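Local coordinates for luciferase-like enzymeAMP-CoA-ligase (Zophobas atratus, PDB 4W8O), which probably activates carboxylic acids with ATP as an AMP-forming CoA ligase of the ANL superfamily, resembling the beetle luciferases, at residues V98-T103 against M182-G187; Q110-L115 against G190-I195. All blocks are in the same frame, centred on the assembly; numbering follows the deposited sequence.

Interactions 1 and 2 sit side by side, their centres about 8 Å apart, on one mixed sheet of the AMP-binding domain. In interaction 1 strand 96-99 lies along strand 179-184; in interaction 2 the helix 106-116 that follows the first strand meets the start of strand 194-198. The second segments belong to one antiparallel hairpin: F183 N lies 3.0 Å from I195 O, and S185 OG lies 2.8 Å from K193 N, both probable hydrogen bonds. Between these strands runs the Ser/Thr/Gly-rich signature loop, which in ANL relatives binds the phosphates of ATP. Here S186 of interaction 1 lines the pocket that holds a polyethylene glycol molecule.

Interaction 1. Residues V98-T103 against M182-G187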
loop_
_atom_site.group_PDB
_atom_site.type_symbol
_atom_site.label_atom_id
_atom_site.label_comp_id
_atom_site.label_asym_id
_atom_site.label_seq_id
_atom_site.Cartn_x
_atom_site.Cartn_y
_atom_site.Cartn_z
ATOM N N VAL A 98 2.317 8.931 -7.684
ATOM C CA VAL A 98 3.148 8.918 -6.490
ATOM C C VAL A 98 2.545 9.809 -5.404
ATOM O O VAL A 98 2.036 10.889 -5.683
ATOM C CB VAL A 98 4.607 9.340 -6.810
ATOM C CG1 VAL A 98 4.677 10.756 -7.363
ATOM C CG2 VAL A 98 5.486 9.207 -5.572
ATOM N N ASN A 99 2.611 9.350 -4.165
ATOM C CA ASN A 99 2.055 10.093 -3.037
ATOM C C ASN A 99 3.128 10.633 -2.101
ATOM O O ASN A 99 4.135 9.968 -1.843
ATOM C CB ASN A 99 1.078 9.203 -2.276
ATOM C CG ASN A 99 -0.030 8.678 -3.166
ATOM O OD1 ASN A 99 -1.018 9.364 -3.388
ATOM N ND2 ASN A 99 0.150 7.466 -3.719
ATOM N N LEU A 100 2.908 11.852 -1.608
ATOM C CA LEU A 100 3.756 12.456 -0.588
ATOM C C LEU A 100 3.041 12.458 0.758
ATOM O O LEU A 100 1.817 12.494 0.812
ATOM C CB LEU A 100 4.101 13.890 -0.960
ATOM C CG LEU A 100 4.675 14.108 -2.352
ATOM C CD1 LEU A 100 4.918 15.590 -2.552
ATOM C CD2 LEU A 100 5.954 13.318 -2.579
ATOM N N ASP A 101 3.811 12.422 1.839
ATOM C CA ASP A 101 3.257 12.427 3.190
ATOM C C ASP A 101 3.084 13.883 3.622
ATOM O O ASP A 101 4.063 14.625 3.675
ATOM C CB ASP A 101 4.205 11.705 4.154
ATOM C CG ASP A 101 3.557 11.357 5.501
ATOM O OD1 ASP A 101 2.554 11.994 5.907
ATOM O OD2 ASP A 101 4.084 10.436 6.169
ATOM N N PRO A 102 1.841 14.290 3.937
ATOM C CA PRO A 102 1.564 15.644 4.421
ATOM C C PRO A 102 2.287 16.008 5.726
ATOM O O PRO A 102 2.432 17.182 6.011
ATOM C CB PRO A 102 0.050 15.641 4.659
ATOM C CG PRO A 102 -0.476 14.512 3.862
ATOM C CD PRO A 102 0.613 13.480 3.845
ATOM N N THR A 103 2.739 15.016 6.493
ATOM C CA THR A 103 3.448 15.271 7.749
ATOM C C THR A 103 4.947 15.478 7.559
ATOM O O THR A 103 5.663 15.675 8.536
ATOM C CB THR A 103 3.274 14.114 8.751
ATOM O OG1 THR A 103 3.972 12.964 8.266
ATOM C CG2 THR A 103 1.804 13.776 8.955
ATOM N N MET A 182 5.029 4.770 -7.908
ATOM C CA MET A 182 6.316 4.978 -7.236
ATOM C C MET A 182 6.164 5.125 -5.718
ATOM O O MET A 182 5.131 5.577 -5.234
ATOM C CB MET A 182 7.059 6.191 -7.812
ATOM C CG MET A 182 7.529 6.006 -9.248
ATOM S SD MET A 182 8.542 7.339 -9.922
ATOM C CE MET A 182 7.329 8.642 -10.037
ATOM N N PHE A 183 7.194 4.690 -4.991
ATOM C CA PHE A 183 7.324 4.905 -3.549
ATOM C C PHE A 183 8.747 5.404 -3.292
ATOM O O PHE A 183 9.536 5.578 -4.230
ATOM C CB PHE A 183 7.037 3.619 -2.760
ATOM C CG PHE A 183 5.637 3.101 -2.942
ATOM C CD1 PHE A 183 4.596 3.596 -2.182
ATOM C CD2 PHE A 183 5.359 2.121 -3.892
ATOM C CE1 PHE A 183 3.297 3.132 -2.353
ATOM C CE2 PHE A 183 4.067 1.663 -4.076
ATOM C CZ PHE A 183 3.032 2.165 -3.301
ATOM N N PHE A 184 9.076 5.662 -2.035
ATOM C CA PHE A 184 10.373 6.222 -1.698
ATOM C C PHE A 184 11.143 5.331 -0.741
ATOM O O PHE A 184 10.596 4.865 0.253
ATOM C CB PHE A 184 10.187 7.609 -1.114
ATOM C CG PHE A 184 9.570 8.572 -2.081
ATOM C CD1 PHE A 184 10.311 9.078 -3.132
ATOM C CD2 PHE A 184 8.242 8.948 -1.958
ATOM C CE1 PHE A 184 9.747 9.964 -4.035
ATOM C CE2 PHE A 184 7.671 9.829 -2.859
ATOM C CZ PHE A 184 8.426 10.345 -3.894
ATOM N N SER A 185 12.411 5.097 -1.068
ATOM C CA SER A 185 13.273 4.229 -0.298
ATOM C C SER A 185 13.564 4.837 1.057
ATOM O O SER A 185 13.416 6.040 1.246
ATOM C CB SER A 185 14.587 3.966 -1.043
ATOM O OG SER A 185 15.402 5.125 -1.090
ATOM N N SER A 186 13.986 3.985 1.987
ATOM C CA SER A 186 14.345 4.396 3.335
ATOM C C SER A 186 15.485 3.522 3.828
ATOM O O SER A 186 15.348 2.817 4.827
ATOM C CB SER A 186 13.139 4.272 4.272
ATOM O OG SER A 186 12.609 2.951 4.244
ATOM N N GLY A 187 16.605 3.561 3.118
ATOM C CA GLY A 187 17.815 2.865 3.561
ATOM C C GLY A 187 18.342 3.455 4.860
ATOM O O GLY A 187 18.003 4.586 5.216
HETATM O O HOH W 1 3.049 6.589 -3.613
#
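V98 and M182 stand abreast, CA to CA 5.1 Å, where strand 96-99 runs parallel to its neighbour 179-184. The two chains then part: the CA atoms of L100 and F184 are already 9.2 Å from each other. M182 is still backbone-bonded to V97, but one step further on a water fills the widening gap, accepting from N99 N at 2.8 Å and donating to M182 O at 2.8 Å.

On the other face of the sheet the seam is hydrocarbon. V98 turns CG2 anti to its backbone N (chi1 61° for CG1), which carries this methyl across to the second strand. There it packs on M182 CB at 4.1 Å and presses obliquely on the F184 ring, CG2 to CE2 3.5 Å, the two side chains meeting at roughly a right angle. F184 points its side chain at the first segment and brings CE2 and CZ against it. L100 CD2 reaches the same ring corner, 3.9 Å from F184 CE2, again on a slant. N99 contributes its carbonyl instead of its side chain: N99 O lies in the plane of the F184 ring at its edge, 3.7 Å from CE2, facing the weakly positive C-H rim. Strand 72-76 and helix 106-116 add to the apolar layer, with V72 touching V98 and M182, and L112 and L115 touching F184.

Past the contact, D101 OD1 accepts from T103 N in an Asx turn, while from S185 on the second segment forms the start of the signature loop, which in ANL relatives binds the phosphates of ATP. The divergence is thus bridged in two ways: a water satisfies an amide and a carbonyl of buried residues on one face, and the aromatic ring of F184 spans the gap on the other.

Interaction 2. Residues Q110-L115 against G190-I195; sequences QHLLSL and GLPKAI
H111 reaches from helix 106-116 to the L191 side chain, the P192 ring and the P192 carbonyl. From CB the ring is carried outward, CG anti to the backbone N (chi1 173°), and it slots between two leucines. Over one face sits L191 CD1, over the opposite face L115 CG, 3.9 Å above the plane; both are displaced toward the rim. Further out, CD2 comes against the proline ring, 3.8 Å from P192 CD, while L191 CB lies 3.6 Å from NE2, with CE1 beside it. At the tip, NE2 donates to P192 O at 2.9 Å with an N-H...O angle of 161°. The acceptor lies close to the imidazole plane, whereas the donor stands tilted by 26° from the plane of the carbonyl.

This carbonyl belongs to the Gly-Leu-Pro-Lys end of the signature loop of ANL adenylating enzymes, just before the chain enters strand 194-198, so the histidine ties that loop's exit to the helix packed on the sheet. If an alanine stood at H111, P192 O would probably lose its helix donor, and L191 and L115 would be left without the flat ring that separates them.

Two leucines extend the contact along the helix. L115 CD1 comes within 3.5 Å of P192 O and also touches K193 CA, and L112 CD2 meets P192 CB at 4.0 Å, roughly at a right angle. On the helix itself, H111 O accepts twice, from L115 N and, at 2.6 Å, from S114 OG.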
loop_
_atom_site.group_PDB
_atom_site.type_symbol
_atom_site.label_atom_id
_atom_site.label_comp_id
_atom_site.label_asym_id
_atom_site.label_seq_id
_atom_site.Cartn_x
_atom_site.Cartn_y
_atom_site.Cartn_z
ATOM N N GLN A 110 10.762 18.831 -0.556
ATOM C CA GLN A 110 11.622 19.375 -1.609
ATOM C C GLN A 110 12.460 18.309 -2.287
ATOM O O GLN A 110 12.570 18.274 -3.512
ATOM C CB GLN A 110 12.592 20.408 -1.049
ATOM C CG GLN A 110 12.015 21.787 -0.898
ATOM C CD GLN A 110 13.058 22.794 -0.465
ATOM O OE1 GLN A 110 14.239 22.661 -0.784
ATOM N NE2 GLN A 110 12.626 23.814 0.259
ATOM N N HIS A 111 13.104 17.482 -1.483
ATOM C CA HIS A 111 13.912 16.403 -2.027
ATOM C C HIS A 111 13.059 15.415 -2.839
ATOM O O HIS A 111 13.447 15.017 -3.935
ATOM C CB HIS A 111 14.650 15.665 -0.919
ATOM C CG HIS A 111 15.371 14.447 -1.400
ATOM N ND1 HIS A 111 16.408 14.509 -2.304
ATOM C CD2 HIS A 111 15.195 13.136 -1.118
ATOM C CE1 HIS A 111 16.848 13.288 -2.553
ATOM N NE2 HIS A 111 16.130 12.436 -1.842
ATOM N N LEU A 112 11.905 15.034 -2.299
ATOM C CA LEU A 112 11.030 14.073 -2.967
ATOM C C LEU A 112 10.548 14.608 -4.305
ATOM O O LEU A 112 10.565 13.894 -5.298
ATOM C CB LEU A 112 9.841 13.692 -2.077
ATOM C CG LEU A 112 10.191 13.034 -0.732
ATOM C CD1 LEU A 112 8.956 12.446 -0.063
ATOM C CD2 LEU A 112 11.281 11.979 -0.889
ATOM N N LEU A 113 10.141 15.873 -4.334
ATOM C CA LEU A 113 9.735 16.511 -5.585
ATOM C C LEU A 113 10.876 16.545 -6.602
ATOM O O LEU A 113 10.655 16.355 -7.804
ATOM C CB LEU A 113 9.204 17.928 -5.329
ATOM C CG LEU A 113 7.840 18.042 -4.642
ATOM C CD1 LEU A 113 7.532 19.483 -4.248
ATOM C CD2 LEU A 113 6.745 17.492 -5.537
ATOM N N SER A 114 12.094 16.775 -6.120
ATOM C CA SER A 114 13.255 16.845 -6.998
ATOM C C SER A 114 13.559 15.476 -7.606
ATOM O O SER A 114 14.092 15.394 -8.706
ATOM C CB SER A 114 14.474 17.400 -6.247
ATOM O OG SER A 114 15.079 16.406 -5.420
ATOM N N LEU A 115 13.214 14.404 -6.892
ATOM C CA LEU A 115 13.363 13.056 -7.436
ATOM C C LEU A 115 12.413 12.779 -8.611
ATOM O O LEU A 115 12.835 12.228 -9.617
ATOM C CB LEU A 115 13.127 11.994 -6.361
ATOM C CG LEU A 115 14.138 11.891 -5.225
ATOM C CD1 LEU A 115 13.593 10.981 -4.136
ATOM C CD2 LEU A 115 15.480 11.383 -5.729
ATOM N N GLY A 190 21.996 7.442 3.480
ATOM C CA GLY A 190 21.646 8.085 2.212
ATOM C C GLY A 190 20.207 8.582 2.169
ATOM O O GLY A 190 19.351 8.125 2.930
ATOM N N LEU A 191 19.939 9.511 1.257
ATOM C CA LEU A 191 18.611 10.108 1.119
ATOM C C LEU A 191 17.674 9.201 0.327
ATOM O O LEU A 191 18.136 8.326 -0.401
ATOM C CB LEU A 191 18.709 11.453 0.409
ATOM C CG LEU A 191 19.626 12.479 1.066
ATOM C CD1 LEU A 191 19.817 13.652 0.122
ATOM C CD2 LEU A 191 19.099 12.943 2.415
ATOM N N PRO A 192 16.351 9.417 0.453
ATOM C CA PRO A 192 15.410 8.603 -0.305
ATOM C C PRO A 192 15.637 8.601 -1.817
ATOM O O PRO A 192 16.201 9.542 -2.380
ATOM C CB PRO A 192 14.056 9.227 0.037
ATOM C CG PRO A 192 14.261 9.794 1.407
ATOM C CD PRO A 192 15.657 10.308 1.404
ATOM N N LYS A 193 15.206 7.510 -2.446
ATOM C CA LYS A 193 15.190 7.371 -3.894
ATOM C C LYS A 193 13.805 6.907 -4.292
ATOM O O LYS A 193 13.061 6.389 -3.458
ATOM C CB LYS A 193 16.240 6.365 -4.338
ATOM C CG LYS A 193 17.654 6.757 -3.925
ATOM C CD LYS A 193 18.333 5.647 -3.139
ATOM C CE LYS A 193 19.473 6.163 -2.285
ATOM N NZ LYS A 193 20.364 7.029 -3.094
ATOM N N ALA A 194 13.456 7.115 -5.558
ATOM C CA ALA A 194 12.121 6.806 -6.037
ATOM C C ALA A 194 12.068 5.363 -6.530
ATOM O O ALA A 194 12.566 5.039 -7.604
ATOM C CB ALA A 194 11.697 7.771 -7.133
ATOM N N ILE A 195 11.471 4.512 -5.703
ATOM C CA ILE A 195 11.199 3.124 -6.042
ATOM C C ILE A 195 10.140 3.055 -7.149
ATOM O O ILE A 195 9.050 3.608 -7.013
ATOM C CB ILE A 195 10.640 2.385 -4.814
ATOM C CG1 ILE A 195 11.697 2.285 -3.714
ATOM C CG2 ILE A 195 10.132 1.001 -5.207
ATOM C CD1 ILE A 195 11.114 2.057 -2.332
#